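Local atomic coordinates of protein arginine N-methyltransferase SFM1 (Saccharomyces cerevisiae, PDB entry 5C74), a protein that transfers a methyl group from S-adenosyl-L-methionine to a single arginine of ribosomal protein S3, leaving it monomethylated. Residues 80-85 with 128-133; 1-6 with 102-107; 17-22 with 191-196; 140-145 with 181-186. One frame throughout, in Å; residues are numbered along the deposited sequence.

Interaction 1: residues 80-85 with 128-133; sequences VCLLDP and LISRRL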
loop_
_atom_site.group_PDB
_atom_site.type_symbol
_atom_site.label_atom_id
_atom_site.label_comp_id
_atom_site.label_asym_id
_atom_site.label_seq_id
_atom_site.Cartn_x
_atom_site.Cartn_y
_atom_site.Cartn_z
ATOM N N VAL A 80 -11.746 -26.110 2.884
ATOM C CA VAL A 80 -11.083 -24.831 2.618
ATOM C C VAL A 80 -9.730 -25.095 1.967
ATOM O O VAL A 80 -8.882 -25.773 2.544
ATOM C CB VAL A 80 -10.910 -24.010 3.914
ATOM C CG1 VAL A 80 -10.226 -22.699 3.617
ATOM C CG2 VAL A 80 -12.284 -23.767 4.588
ATOM N N CYS A 81 -9.548 -24.574 0.759
ATOM C CA CYS A 81 -8.332 -24.783 -0.007
ATOM C C CYS A 81 -7.320 -23.680 0.263
ATOM O O CYS A 81 -7.668 -22.503 0.315
ATOM C CB CYS A 81 -8.653 -24.846 -1.504
ATOM S SG CYS A 81 -7.181 -25.098 -2.518
ATOM N N LEU A 82 -6.063 -24.057 0.448
ATOM C CA LEU A 82 -5.022 -23.056 0.634
ATOM C C LEU A 82 -4.104 -23.055 -0.584
ATOM O O LEU A 82 -3.556 -24.093 -0.942
ATOM C CB LEU A 82 -4.221 -23.335 1.906
ATOM C CG LEU A 82 -3.003 -22.436 2.139
ATOM C CD1 LEU A 82 -3.437 -21.000 2.526
ATOM C CD2 LEU A 82 -2.118 -23.046 3.214
ATOM N N LEU A 83 -3.964 -21.907 -1.239
ATOM C CA LEU A 83 -2.951 -21.775 -2.289
ATOM C C LEU A 83 -1.597 -22.052 -1.672
ATOM O O LEU A 83 -1.203 -21.408 -0.701
ATOM C CB LEU A 83 -2.948 -20.383 -2.923
ATOM C CG LEU A 83 -1.816 -20.215 -3.955
ATOM C CD1 LEU A 83 -2.037 -21.170 -5.138
ATOM C CD2 LEU A 83 -1.683 -18.772 -4.437
ATOM N N ASP A 84 -0.883 -23.017 -2.227
ATOM C CA ASP A 84 0.356 -23.453 -1.604
ATOM C C ASP A 84 1.397 -23.711 -2.701
ATOM O O ASP A 84 1.331 -24.722 -3.387
ATOM C CB ASP A 84 0.095 -24.711 -0.766
ATOM C CG ASP A 84 1.302 -25.157 0.058
ATOM O OD1 ASP A 84 2.407 -24.584 -0.089
ATOM O OD2 ASP A 84 1.139 -26.115 0.848
ATOM N N PRO A 85 2.355 -22.790 -2.867
ATOM C CA PRO A 85 3.396 -22.981 -3.892
ATOM C C PRO A 85 4.319 -24.172 -3.612
ATOM O O PRO A 85 5.027 -24.610 -4.524
ATOM C CB PRO A 85 4.178 -21.663 -3.853
ATOM C CG PRO A 85 3.893 -21.079 -2.502
ATOM C CD PRO A 85 2.491 -21.505 -2.160
ATOM N N LEU A 128 -7.449 -27.015 6.492
ATOM C CA LEU A 128 -6.999 -26.645 5.149
ATOM C C LEU A 128 -6.450 -27.804 4.319
ATOM O O LEU A 128 -5.842 -28.732 4.848
ATOM C CB LEU A 128 -5.916 -25.566 5.250
ATOM C CG LEU A 128 -6.347 -24.346 6.057
ATOM C CD1 LEU A 128 -5.133 -23.603 6.566
ATOM C CD2 LEU A 128 -7.190 -23.459 5.185
ATOM N N ILE A 129 -6.660 -27.712 3.011
ATOM C CA ILE A 129 -6.071 -28.632 2.037
ATOM C C ILE A 129 -5.285 -27.815 1.016
ATOM O O ILE A 129 -5.827 -26.900 0.399
ATOM C CB ILE A 129 -7.157 -29.472 1.313
ATOM C CG1 ILE A 129 -7.997 -30.267 2.320
ATOM C CG2 ILE A 129 -6.519 -30.402 0.273
ATOM C CD1 ILE A 129 -7.251 -31.395 2.985
ATOM N N SER A 130 -4.005 -28.130 0.847
ATOM C CA SER A 130 -3.147 -27.390 -0.070
ATOM C C SER A 130 -3.405 -27.731 -1.542
ATOM O O SER A 130 -3.600 -28.899 -1.892
ATOM C CB SER A 130 -1.671 -27.667 0.252
ATOM O OG SER A 130 -1.279 -27.080 1.482
ATOM N N ARG A 131 -3.388 -26.710 -2.393
ATOM C CA ARG A 131 -3.346 -26.896 -3.845
ATOM C C ARG A 131 -2.403 -25.901 -4.479
ATOM O O ARG A 131 -2.277 -24.772 -4.012
ATOM C CB ARG A 131 -4.724 -26.730 -4.476
ATOM C CG ARG A 131 -5.675 -27.889 -4.205
ATOM C CD ARG A 131 -5.239 -29.151 -4.920
ATOM N NE ARG A 131 -6.294 -30.165 -4.868
ATOM C CZ ARG A 131 -6.358 -31.114 -3.946
ATOM N NH1 ARG A 131 -5.437 -31.167 -2.988
ATOM N NH2 ARG A 131 -7.355 -31.998 -3.967
ATOM N N ARG A 132 -1.762 -26.323 -5.564
ATOM C CA ARG A 132 -0.956 -25.435 -6.391
ATOM C C ARG A 132 -1.796 -24.867 -7.534
ATOM O O ARG A 132 -2.793 -25.464 -7.923
ATOM C CB ARG A 132 0.256 -26.208 -6.956
ATOM C CG ARG A 132 1.378 -25.341 -7.474
ATOM C CD ARG A 132 2.504 -26.198 -8.064
ATOM N NE ARG A 132 2.075 -26.909 -9.270
ATOM C CZ ARG A 132 2.909 -27.458 -10.151
ATOM N NH1 ARG A 132 4.221 -27.374 -9.970
ATOM N NH2 ARG A 132 2.431 -28.086 -11.221
ATOM N N LEU A 133 -1.396 -23.716 -8.074
ATOM C CA LEU A 133 -1.957 -23.236 -9.337
ATOM C C LEU A 133 -0.833 -23.098 -10.367
ATOM O O LEU A 133 -0.470 -21.985 -10.756
ATOM C CB LEU A 133 -2.666 -21.887 -9.168
ATOM C CG LEU A 133 -4.007 -21.808 -8.448
ATOM C CD1 LEU A 133 -4.433 -20.325 -8.334
ATOM C CD2 LEU A 133 -5.083 -22.626 -9.167
#
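The hydroxyl OG of S130 gives its hydrogen to OD2 of D84 at 2.7 Å, which accepts through its anti lone pair, and K121 holds the same OG from outside the pair. With CG anti to its backbone N (chi1 -173°), D84 brings OD2 to the S130 side chain; its OD1 turns to the backbone N of R86.

The two strands run parallel and in step. N of I129 bonds O of V80, N of R131 bonds O of L82, and L82 N returns to I129 O at 2.9 Å. On one face CG1 of V80 meets CD2 of L128 at 3.5 Å. On the other, SG of C81 rests on the CB of R131 at 3.5 Å, while the side chains of L83 and L133 cross at about a right angle, L83 CD1 3.9 Å from L133 CG.

Strand 128-131 is, within this chain, the outermost on this side of the parallel sheet, with 101-104 on the far flank of 80-83; helix 116-123 covers L82 and L128, and helix 140-151 takes up L133.

Interaction 2: residues 1-6 with 102-107; sequences MKYIIE and FVFGGI
Y3, I4 and I5 stand opposite F102, V103 and F104 in parallel register, and the backbone bonds alternate between the strands: F102 N on K2 O, I4 N on F102 O, then F104 N on I4 O at 2.8 Å, almost straight at 173°; E6 N closes the run on F104 O. These are two inner strands, 2-6 and 101-104, of the six-stranded parallel sheet of a SPOUT-type methyltransferase.

The apolar contacts divide by face. CD1 of Y3 lies 3.8 Å from CB of F102, and CG1 of I5 runs alongside F104, 3.9 Å from its CD1. On the reverse face I4 CD1 and V103 CG2 lie side by side.

Polar side-chain bonds gather where the strands end. The carboxylate oxygen OE1 of E6 accepts N of G106 at 2.8 Å through its anti lone pair, and R116 forms a salt bridge to the same oxygen. Without the carboxylate, as with an alanine here, the amide of G106 and the guanidinium of R116 would probably lose their shared acceptor, and the 105-106 loop would be less firmly tied to the strand.

One water donates to both O of E6 (2.8 Å) and O of G105, bridging the strand end to that loop.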
loop_
_atom_site.group_PDB
_atom_site.type_symbol
_atom_site.label_atom_id
_atom_site.label_comp_id
_atom_site.label_asym_id
_atom_site.label_seq_id
_atom_site.Cartn_x
_atom_site.Cartn_y
_atom_site.Cartn_z
ATOM N N MET A 1 -17.313 -20.658 -5.637
ATOM C CA MET A 1 -16.152 -20.540 -4.754
ATOM C C MET A 1 -16.072 -19.143 -4.159
ATOM O O MET A 1 -16.396 -18.153 -4.811
ATOM C CB MET A 1 -14.858 -20.864 -5.517
ATOM C CG MET A 1 -13.580 -20.842 -4.668
ATOM S SD MET A 1 -13.341 -22.323 -3.654
ATOM C CE MET A 1 -12.284 -23.326 -4.680
ATOM N N LYS A 2 -15.633 -19.063 -2.911
ATOM C CA LYS A 2 -15.405 -17.771 -2.294
ATOM C C LYS A 2 -13.931 -17.654 -1.961
ATOM O O LYS A 2 -13.251 -18.664 -1.815
ATOM C CB LYS A 2 -16.268 -17.608 -1.061
ATOM C CG LYS A 2 -17.751 -17.510 -1.426
ATOM C CD LYS A 2 -18.640 -17.666 -0.221
ATOM C CE LYS A 2 -19.599 -18.816 -0.442
ATOM N NZ LYS A 2 -18.915 -20.134 -0.422
ATOM N N TYR A 3 -13.444 -16.421 -1.855
ATOM C CA TYR A 3 -12.012 -16.170 -1.779
ATOM C C TYR A 3 -11.666 -15.408 -0.517
ATOM O O TYR A 3 -12.331 -14.436 -0.179
ATOM C CB TYR A 3 -11.561 -15.395 -3.006
ATOM C CG TYR A 3 -11.812 -16.211 -4.243
ATOM C CD1 TYR A 3 -10.892 -17.164 -4.657
ATOM C CD2 TYR A 3 -13.005 -16.086 -4.949
ATOM C CE1 TYR A 3 -11.136 -17.952 -5.775
ATOM C CE2 TYR A 3 -13.258 -16.872 -6.068
ATOM C CZ TYR A 3 -12.311 -17.797 -6.470
ATOM O OH TYR A 3 -12.556 -18.588 -7.565
ATOM N N ILE A 4 -10.630 -15.860 0.176
ATOM C CA ILE A 4 -10.179 -15.176 1.381
ATOM C C ILE A 4 -8.736 -14.739 1.163
ATOM O O ILE A 4 -7.889 -15.543 0.800
ATOM C CB ILE A 4 -10.278 -16.088 2.631
ATOM C CG1 ILE A 4 -11.729 -16.550 2.845
ATOM C CG2 ILE A 4 -9.742 -15.377 3.894
ATOM C CD1 ILE A 4 -11.868 -17.695 3.853
ATOM N N ILE A 5 -8.453 -13.458 1.366
ATOM C CA ILE A 5 -7.082 -12.975 1.219
ATOM C C ILE A 5 -6.615 -12.435 2.548
ATOM O O ILE A 5 -7.232 -11.529 3.093
ATOM C CB ILE A 5 -6.964 -11.855 0.151
ATOM C CG1 ILE A 5 -7.397 -12.362 -1.226
ATOM C CG2 ILE A 5 -5.533 -11.323 0.097
ATOM C CD1 ILE A 5 -7.486 -11.270 -2.263
ATOM N N GLU A 6 -5.541 -12.986 3.085
ATOM C CA GLU A 6 -4.994 -12.431 4.312
ATOM C C GLU A 6 -4.251 -11.154 3.948
ATOM O O GLU A 6 -3.309 -11.185 3.159
ATOM C CB GLU A 6 -4.051 -13.418 4.999
ATOM C CG GLU A 6 -4.717 -14.720 5.444
ATOM C CD GLU A 6 -3.867 -15.479 6.446
ATOM O OE1 GLU A 6 -2.654 -15.661 6.175
ATOM O OE2 GLU A 6 -4.407 -15.863 7.514
ATOM N N PHE A 102 -11.237 -20.533 -0.952
ATOM C CA PHE A 102 -9.875 -20.597 -1.471
ATOM C C PHE A 102 -9.115 -19.477 -0.779
ATOM O O PHE A 102 -9.541 -18.325 -0.824
ATOM C CB PHE A 102 -9.859 -20.410 -2.990
ATOM C CG PHE A 102 -8.517 -20.671 -3.618
ATOM C CD1 PHE A 102 -7.577 -19.657 -3.734
ATOM C CD2 PHE A 102 -8.200 -21.929 -4.103
ATOM C CE1 PHE A 102 -6.346 -19.894 -4.324
ATOM C CE2 PHE A 102 -6.959 -22.167 -4.699
ATOM C CZ PHE A 102 -6.041 -21.150 -4.802
ATOM N N VAL A 103 -8.014 -19.824 -0.125
ATOM C CA VAL A 103 -7.319 -18.887 0.762
ATOM C C VAL A 103 -5.943 -18.484 0.228
ATOM O O VAL A 103 -5.161 -19.331 -0.179
ATOM C CB VAL A 103 -7.140 -19.504 2.153
ATOM C CG1 VAL A 103 -6.348 -18.575 3.057
ATOM C CG2 VAL A 103 -8.512 -19.835 2.764
ATOM N N PHE A 104 -5.670 -17.183 0.217
ATOM C CA PHE A 104 -4.339 -16.662 -0.076
ATOM C C PHE A 104 -3.702 -16.317 1.242
ATOM O O PHE A 104 -4.145 -15.381 1.922
ATOM C CB PHE A 104 -4.396 -15.429 -0.974
ATOM C CG PHE A 104 -4.880 -15.721 -2.355
ATOM C CD1 PHE A 104 -6.241 -15.846 -2.611
ATOM C CD2 PHE A 104 -3.979 -15.887 -3.395
ATOM C CE1 PHE A 104 -6.695 -16.127 -3.884
ATOM C CE2 PHE A 104 -4.423 -16.162 -4.671
ATOM C CZ PHE A 104 -5.778 -16.281 -4.918
ATOM N N GLY A 105 -2.692 -17.089 1.619
ATOM C CA GLY A 105 -1.985 -16.879 2.868
ATOM C C GLY A 105 -1.258 -15.550 2.850
ATOM O O GLY A 105 -0.883 -15.043 1.792
ATOM N N GLY A 106 -1.055 -14.972 4.026
ATOM C CA GLY A 106 -0.416 -13.674 4.106
ATOM C C GLY A 106 1.032 -13.790 3.665
ATOM O O GLY A 106 1.656 -14.824 3.873
ATOM N N ILE A 107 1.547 -12.743 3.037
ATOM C CA ILE A 107 2.967 -12.669 2.699
ATOM C C ILE A 107 3.620 -11.712 3.680
ATOM O O ILE A 107 3.271 -10.538 3.742
ATOM C CB ILE A 107 3.203 -12.201 1.249
ATOM C CG1 ILE A 107 2.669 -13.237 0.257
ATOM C CG2 ILE A 107 4.684 -11.945 0.998
ATOM C CD1 ILE A 107 1.325 -12.877 -0.328
HETATM O O HOH W 1 -2.190 -12.584 1.035
#

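Interaction 3: residues 17-22 with 191-196; sequences ILEYSQ and ILPEGM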
loop_
_atom_site.group_PDB
_atom_site.type_symbol
_atom_site.label_atom_id
_atom_site.label_comp_id
_atom_site.label_asym_id
_atom_site.label_seq_id
_atom_site.Cartn_x
_atom_site.Cartn_y
_atom_site.Cartn_z
ATOM N N ILE A 17 -4.894 -1.829 -4.579
ATOM C CA ILE A 17 -6.268 -1.328 -4.709
ATOM C C ILE A 17 -6.827 -1.660 -6.092
ATOM O O ILE A 17 -7.982 -2.074 -6.228
ATOM C CB ILE A 17 -6.336 0.190 -4.460
ATOM C CG1 ILE A 17 -6.010 0.482 -2.985
ATOM C CG2 ILE A 17 -7.727 0.739 -4.834
ATOM C CD1 ILE A 17 -5.801 1.994 -2.674
ATOM N N LEU A 18 -6.006 -1.504 -7.122
ATOM C CA LEU A 18 -6.466 -1.844 -8.459
ATOM C C LEU A 18 -6.741 -3.342 -8.573
ATOM O O LEU A 18 -7.742 -3.739 -9.189
ATOM C CB LEU A 18 -5.450 -1.408 -9.519
ATOM C CG LEU A 18 -5.199 0.104 -9.585
ATOM C CD1 LEU A 18 -4.189 0.402 -10.712
ATOM C CD2 LEU A 18 -6.509 0.842 -9.827
ATOM N N GLU A 19 -5.868 -4.168 -7.988
ATOM C CA GLU A 19 -6.078 -5.623 -8.040
ATOM C C GLU A 19 -7.312 -6.050 -7.271
ATOM O O GLU A 19 -8.123 -6.837 -7.783
ATOM C CB GLU A 19 -4.853 -6.371 -7.521
ATOM C CG GLU A 19 -3.669 -6.210 -8.477
ATOM C CD GLU A 19 -2.557 -7.239 -8.277
ATOM O OE1 GLU A 19 -2.572 -7.986 -7.262
ATOM O OE2 GLU A 19 -1.674 -7.294 -9.164
ATOM N N TYR A 20 -7.469 -5.547 -6.053
ATOM C CA TYR A 20 -8.676 -5.874 -5.278
ATOM C C TYR A 20 -9.948 -5.402 -5.980
ATOM O O TYR A 20 -10.968 -6.095 -5.948
ATOM C CB TYR A 20 -8.611 -5.263 -3.873
ATOM C CG TYR A 20 -7.613 -5.923 -2.943
ATOM C CD1 TYR A 20 -6.923 -7.083 -3.307
ATOM C CD2 TYR A 20 -7.374 -5.396 -1.679
ATOM C CE1 TYR A 20 -6.014 -7.669 -2.436
ATOM C CE2 TYR A 20 -6.474 -5.971 -0.818
ATOM C CZ TYR A 20 -5.806 -7.104 -1.184
ATOM O OH TYR A 20 -4.923 -7.641 -0.282
ATOM N N SER A 21 -9.899 -4.218 -6.598
ATOM C CA SER A 21 -11.054 -3.698 -7.316
ATOM C C SER A 21 -11.431 -4.633 -8.451
ATOM O O SER A 21 -12.611 -4.883 -8.680
ATOM C CB SER A 21 -10.782 -2.300 -7.883
ATOM O OG SER A 21 -10.538 -1.381 -6.835
ATOM N N GLN A 22 -10.425 -5.131 -9.172
ATOM C CA GLN A 22 -10.677 -6.037 -10.289
ATOM C C GLN A 22 -11.301 -7.336 -9.784
ATOM O O GLN A 22 -12.246 -7.866 -10.384
ATOM C CB GLN A 22 -9.380 -6.325 -11.054
ATOM C CG GLN A 22 -9.565 -7.235 -12.267
ATOM C CD GLN A 22 -9.952 -6.483 -13.513
ATOM O OE1 GLN A 22 -10.429 -5.340 -13.457
ATOM N NE2 GLN A 22 -9.731 -7.114 -14.667
ATOM N N ILE A 191 -4.561 -10.218 -19.299
ATOM C CA ILE A 191 -5.637 -9.537 -18.603
ATOM C C ILE A 191 -5.094 -8.877 -17.351
ATOM O O ILE A 191 -4.617 -9.564 -16.446
ATOM C CB ILE A 191 -6.773 -10.514 -18.233
ATOM C CG1 ILE A 191 -7.412 -11.063 -19.520
ATOM C CG2 ILE A 191 -7.823 -9.832 -17.345
ATOM C CD1 ILE A 191 -8.376 -12.243 -19.270
ATOM N N LEU A 192 -5.157 -7.550 -17.328
ATOM C CA LEU A 192 -4.701 -6.747 -16.190
ATOM C C LEU A 192 -5.883 -6.031 -15.559
ATOM O O LEU A 192 -6.848 -5.732 -16.249
ATOM C CB LEU A 192 -3.668 -5.698 -16.630
ATOM C CG LEU A 192 -2.335 -6.042 -17.291
ATOM C CD1 LEU A 192 -1.325 -4.926 -17.080
ATOM C CD2 LEU A 192 -1.774 -7.335 -16.799
ATOM N N PRO A 193 -5.797 -5.708 -14.254
ATOM C CA PRO A 193 -6.836 -4.884 -13.629
ATOM C C PRO A 193 -7.005 -3.575 -14.380
ATOM O O PRO A 193 -6.022 -3.076 -14.945
ATOM C CB PRO A 193 -6.284 -4.629 -12.213
ATOM C CG PRO A 193 -5.401 -5.820 -11.950
ATOM C CD PRO A 193 -4.761 -6.129 -13.295
ATOM N N GLU A 194 -8.211 -3.015 -14.391
ATOM C CA GLU A 194 -8.391 -1.676 -14.918
ATOM C C GLU A 194 -7.375 -0.752 -14.250
ATOM O O GLU A 194 -7.166 -0.834 -13.035
ATOM C CB GLU A 194 -9.823 -1.177 -14.678
ATOM C CG GLU A 194 -10.890 -2.020 -15.379
ATOM C CD GLU A 194 -12.310 -1.475 -15.192
ATOM O OE1 GLU A 194 -12.480 -0.406 -14.567
ATOM O OE2 GLU A 194 -13.259 -2.124 -15.678
ATOM N N GLY A 195 -6.716 0.091 -15.043
ATOM C CA GLY A 195 -5.795 1.061 -14.483
ATOM C C GLY A 195 -4.369 0.572 -14.274
ATOM O O GLY A 195 -3.469 1.384 -14.064
ATOM N N MET A 196 -4.147 -0.738 -14.306
ATOM C CA MET A 196 -2.799 -1.246 -14.002
ATOM C C MET A 196 -1.781 -0.896 -15.091
ATOM O O MET A 196 -0.652 -0.501 -14.783
ATOM C CB MET A 196 -2.805 -2.762 -13.782
ATOM C CG MET A 196 -1.418 -3.310 -13.341
ATOM S SD MET A 196 -0.871 -2.749 -11.696
ATOM C CE MET A 196 -1.964 -3.706 -10.644
HETATM O O HOH W 2 -8.858 -2.071 -11.101
#
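Two torsions lay the amide of Q22 across P193: chi1 of -178° sends CG opposite the backbone N, and a bend at chi2 (86°) turns CD back over the loop, 3.5 Å from CA of P193. The side chain crosses the proline at about a right angle, with Q22 CB 3.7 Å from P193 CB. From there OE1 receives a weak bond from N of E194 at 3.3 Å, and R25 supplies OE1 with a further donor. The weak bond to N of E194 would probably go unreplaced with an alanine in this position, and P193 CA would lose the cover of the amide.

One turn back along the helix, L18 CD1 lies 3.6 Å from O of G195, while the carbonyl O of L18 shares a water with that of E194. P193 CB also approaches L18 O at 3.5 Å. Farther along, the bent methionine M196 brings its CE to CG of E19, 3.7 Å away.

The loop thus fits against one flank of helix 14-27. Its end is a type II beta turn from P193 to M196, closed by M196 N on P193 O at 3.1 Å; G195 fills the position with positive phi (87°) and is also the N-cap of helix 196-205.

Interaction 4: residues 140-145 with 181-186; sequences TDTAIR and RYVLDK
T142 meets strand 181-183 through both branches of its side chain. CB stands 4.1 Å from O of R181, and the methyl CG2 comes closer, 3.4 Å from that carbonyl oxygen; it also lies beside the valine, 4.0 Å from CG2 of V183. The other branch is the hydroxyl. With chi1 at -67°, OG1 is opposite the carbonyl carbon and comes near the tyrosine ring, 3.6 Å from CD2 of Y182, as the two side chains cross at about a right angle.

No direct hydrogen bond joins helix and strand; two waters do the work. One lies 2.7 Å from T142 OG1 and accepts the N-H of V183. The other lies 2.9 Å from T142 OG1 and donates to the carbonyl O of R181. Its oxygen also sits over the centre of one face of the Y182 ring, 3.3 Å above the ring plane. OG1 is held further by the hydroxyl of T139.

One turn on, the aliphatic part of R145 lies across V183, its CD 3.9 Å from CB.

Helix 140-151 has on this side strand 181-183, an edge of the three-stranded antiparallel sheet beside 162-169, and also packs on F104 of strand 101-104 and I23 of helix 14-27.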
loop_
_atom_site.group_PDB
_atom_site.type_symbol
_atom_site.label_atom_id
_atom_site.label_comp_id
_atom_site.label_asym_id
_atom_site.label_seq_id
_atom_site.Cartn_x
_atom_site.Cartn_y
_atom_site.Cartn_z
ATOM N N THR A 140 -2.553 -11.770 -7.558
ATOM C CA THR A 140 -3.706 -12.311 -6.869
ATOM C C THR A 140 -4.955 -12.307 -7.750
ATOM O O THR A 140 -5.715 -13.279 -7.762
ATOM C CB THR A 140 -3.972 -11.540 -5.594
ATOM O OG1 THR A 140 -2.766 -11.519 -4.832
ATOM C CG2 THR A 140 -5.068 -12.240 -4.792
ATOM N N ASP A 141 -5.173 -11.230 -8.497
ATOM C CA ASP A 141 -6.353 -11.192 -9.367
ATOM C C ASP A 141 -6.278 -12.239 -10.478
ATOM O O ASP A 141 -7.301 -12.800 -10.870
ATOM C CB ASP A 141 -6.545 -9.809 -9.972
ATOM C CG ASP A 141 -5.399 -9.405 -10.853
ATOM O OD1 ASP A 141 -4.284 -9.247 -10.317
ATOM O OD2 ASP A 141 -5.619 -9.235 -12.071
ATOM N N THR A 142 -5.075 -12.516 -10.971
ATOM C CA THR A 142 -4.894 -13.568 -11.983
ATOM C C THR A 142 -5.181 -14.956 -11.377
ATOM O O THR A 142 -5.828 -15.811 -12.010
ATOM C CB THR A 142 -3.472 -13.563 -12.571
ATOM O OG1 THR A 142 -3.265 -12.360 -13.322
ATOM C CG2 THR A 142 -3.301 -14.758 -13.507
ATOM N N ALA A 143 -4.705 -15.169 -10.150
ATOM C CA ALA A 143 -4.903 -16.445 -9.467
ATOM C C ALA A 143 -6.390 -16.698 -9.263
ATOM O O ALA A 143 -6.863 -17.826 -9.428
ATOM C CB ALA A 143 -4.176 -16.477 -8.126
ATOM N N ILE A 144 -7.117 -15.648 -8.900
ATOM C CA ILE A 144 -8.551 -15.766 -8.701
ATOM C C ILE A 144 -9.248 -16.004 -10.037
ATOM O O ILE A 144 -10.134 -16.850 -10.119
ATOM C CB ILE A 144 -9.117 -14.532 -7.976
ATOM C CG1 ILE A 144 -8.606 -14.564 -6.528
ATOM C CG2 ILE A 144 -10.670 -14.526 -8.033
ATOM C CD1 ILE A 144 -9.103 -13.450 -5.645
ATOM N N ARG A 145 -8.827 -15.313 -11.098
ATOM C CA ARG A 145 -9.430 -15.587 -12.407
ATOM C C ARG A 145 -9.187 -17.043 -12.801
ATOM O O ARG A 145 -10.078 -17.725 -13.312
ATOM C CB ARG A 145 -8.872 -14.661 -13.496
ATOM C CG ARG A 145 -9.389 -14.986 -14.886
ATOM C CD ARG A 145 -9.021 -13.891 -15.877
ATOM N NE ARG A 145 -9.769 -12.686 -15.582
ATOM C CZ ARG A 145 -10.994 -12.464 -16.043
ATOM N NH1 ARG A 145 -11.578 -13.355 -16.840
ATOM N NH2 ARG A 145 -11.623 -11.350 -15.723
ATOM N N ARG A 181 2.752 -14.980 -14.421
ATOM C CA ARG A 181 1.976 -15.647 -15.435
ATOM C C ARG A 181 0.602 -14.993 -15.444
ATOM O O ARG A 181 -0.019 -14.865 -14.385
ATOM C CB ARG A 181 1.879 -17.143 -15.124
ATOM C CG ARG A 181 0.833 -17.889 -15.938
ATOM C CD ARG A 181 0.960 -19.399 -15.688
ATOM N NE ARG A 181 2.139 -19.945 -16.353
ATOM C CZ ARG A 181 2.677 -21.137 -16.099
ATOM N NH1 ARG A 181 2.169 -21.931 -15.156
ATOM N NH2 ARG A 181 3.748 -21.526 -16.788
ATOM N N TYR A 182 0.141 -14.565 -16.623
ATOM C CA TYR A 182 -1.168 -13.916 -16.751
ATOM C C TYR A 182 -2.106 -14.709 -17.655
ATOM O O TYR A 182 -1.658 -15.398 -18.569
ATOM C CB TYR A 182 -1.032 -12.502 -17.322
ATOM C CG TYR A 182 -0.348 -11.499 -16.422
ATOM C CD1 TYR A 182 1.039 -11.404 -16.394
ATOM C CD2 TYR A 182 -1.084 -10.631 -15.619
ATOM C CE1 TYR A 182 1.684 -10.470 -15.580
ATOM C CE2 TYR A 182 -0.447 -9.689 -14.802
ATOM C CZ TYR A 182 0.935 -9.620 -14.790
ATOM O OH TYR A 182 1.576 -8.694 -13.988
ATOM N N VAL A 183 -3.408 -14.580 -17.424
ATOM C CA VAL A 183 -4.403 -15.171 -18.323
ATOM C C VAL A 183 -4.539 -14.272 -19.545
ATOM O O VAL A 183 -4.558 -13.048 -19.409
ATOM C CB VAL A 183 -5.787 -15.319 -17.626
ATOM C CG1 VAL A 183 -6.848 -15.817 -18.614
ATOM C CG2 VAL A 183 -5.674 -16.258 -16.424
ATOM N N LEU A 184 -4.627 -14.872 -20.729
ATOM C CA LEU A 184 -4.830 -14.115 -21.954
ATOM C C LEU A 184 -6.301 -13.833 -22.224
ATOM O O LEU A 184 -7.156 -14.694 -21.977
ATOM C CB LEU A 184 -4.247 -14.874 -23.135
ATOM C CG LEU A 184 -2.718 -14.877 -23.177
ATOM C CD1 LEU A 184 -2.243 -15.791 -24.286
ATOM C CD2 LEU A 184 -2.196 -13.445 -23.388
ATOM N N ASP A 185 -6.593 -12.650 -22.758
ATOM C CA ASP A 185 -7.929 -12.391 -23.284
ATOM C C ASP A 185 -8.021 -12.961 -24.696
ATOM O O ASP A 185 -7.068 -13.567 -25.196
ATOM C CB ASP A 185 -8.286 -10.890 -23.242
ATOM C CG ASP A 185 -7.424 -10.010 -24.169
ATOM O OD1 ASP A 185 -6.804 -10.497 -25.139
ATOM O OD2 ASP A 185 -7.401 -8.783 -23.920
ATOM N N LYS A 186 -9.158 -12.764 -25.351
ATOM C CA LYS A 186 -9.382 -13.415 -26.634
ATOM C C LYS A 186 -8.684 -12.685 -27.777
ATOM O O LYS A 186 -8.753 -13.113 -28.923
ATOM C CB LYS A 186 -10.884 -13.547 -26.895
ATOM C CG LYS A 186 -11.572 -14.451 -25.860
ATOM C CD LYS A 186 -13.055 -14.703 -26.158
ATOM C CE LYS A 186 -13.705 -15.456 -24.998
ATOM N NZ LYS A 186 -15.154 -15.759 -25.229
HETATM O O HOH W 3 -4.377 -12.361 -15.778
HETATM O O HOH W 4 -0.379 -12.546 -12.920
#

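How the interactions relate
Interactions 1 and 2 share the parallel sheet: strands 80-83 and 101-104 are neighbours in it, C81 O and L83 N pairing with V103, and the two centres lie about 10 Å apart. Helix 140-151 links the sheet to interaction 4, whose centre is about 16 Å from that of interaction 2, since F104 packs on A143 and I144. Interactions 3 and 4, centres about 11 Å apart, join through I191 N on V183 O. Along the chain, interaction 2 crosses both 1 and 3, while 1 closes before 4 opens; interaction 3 brings the loop before the last helix, 196-205, back to helix 14-27. The contacts thus tie the parallel sheet, through helix 140-151, to the antiparallel sheet and that loop.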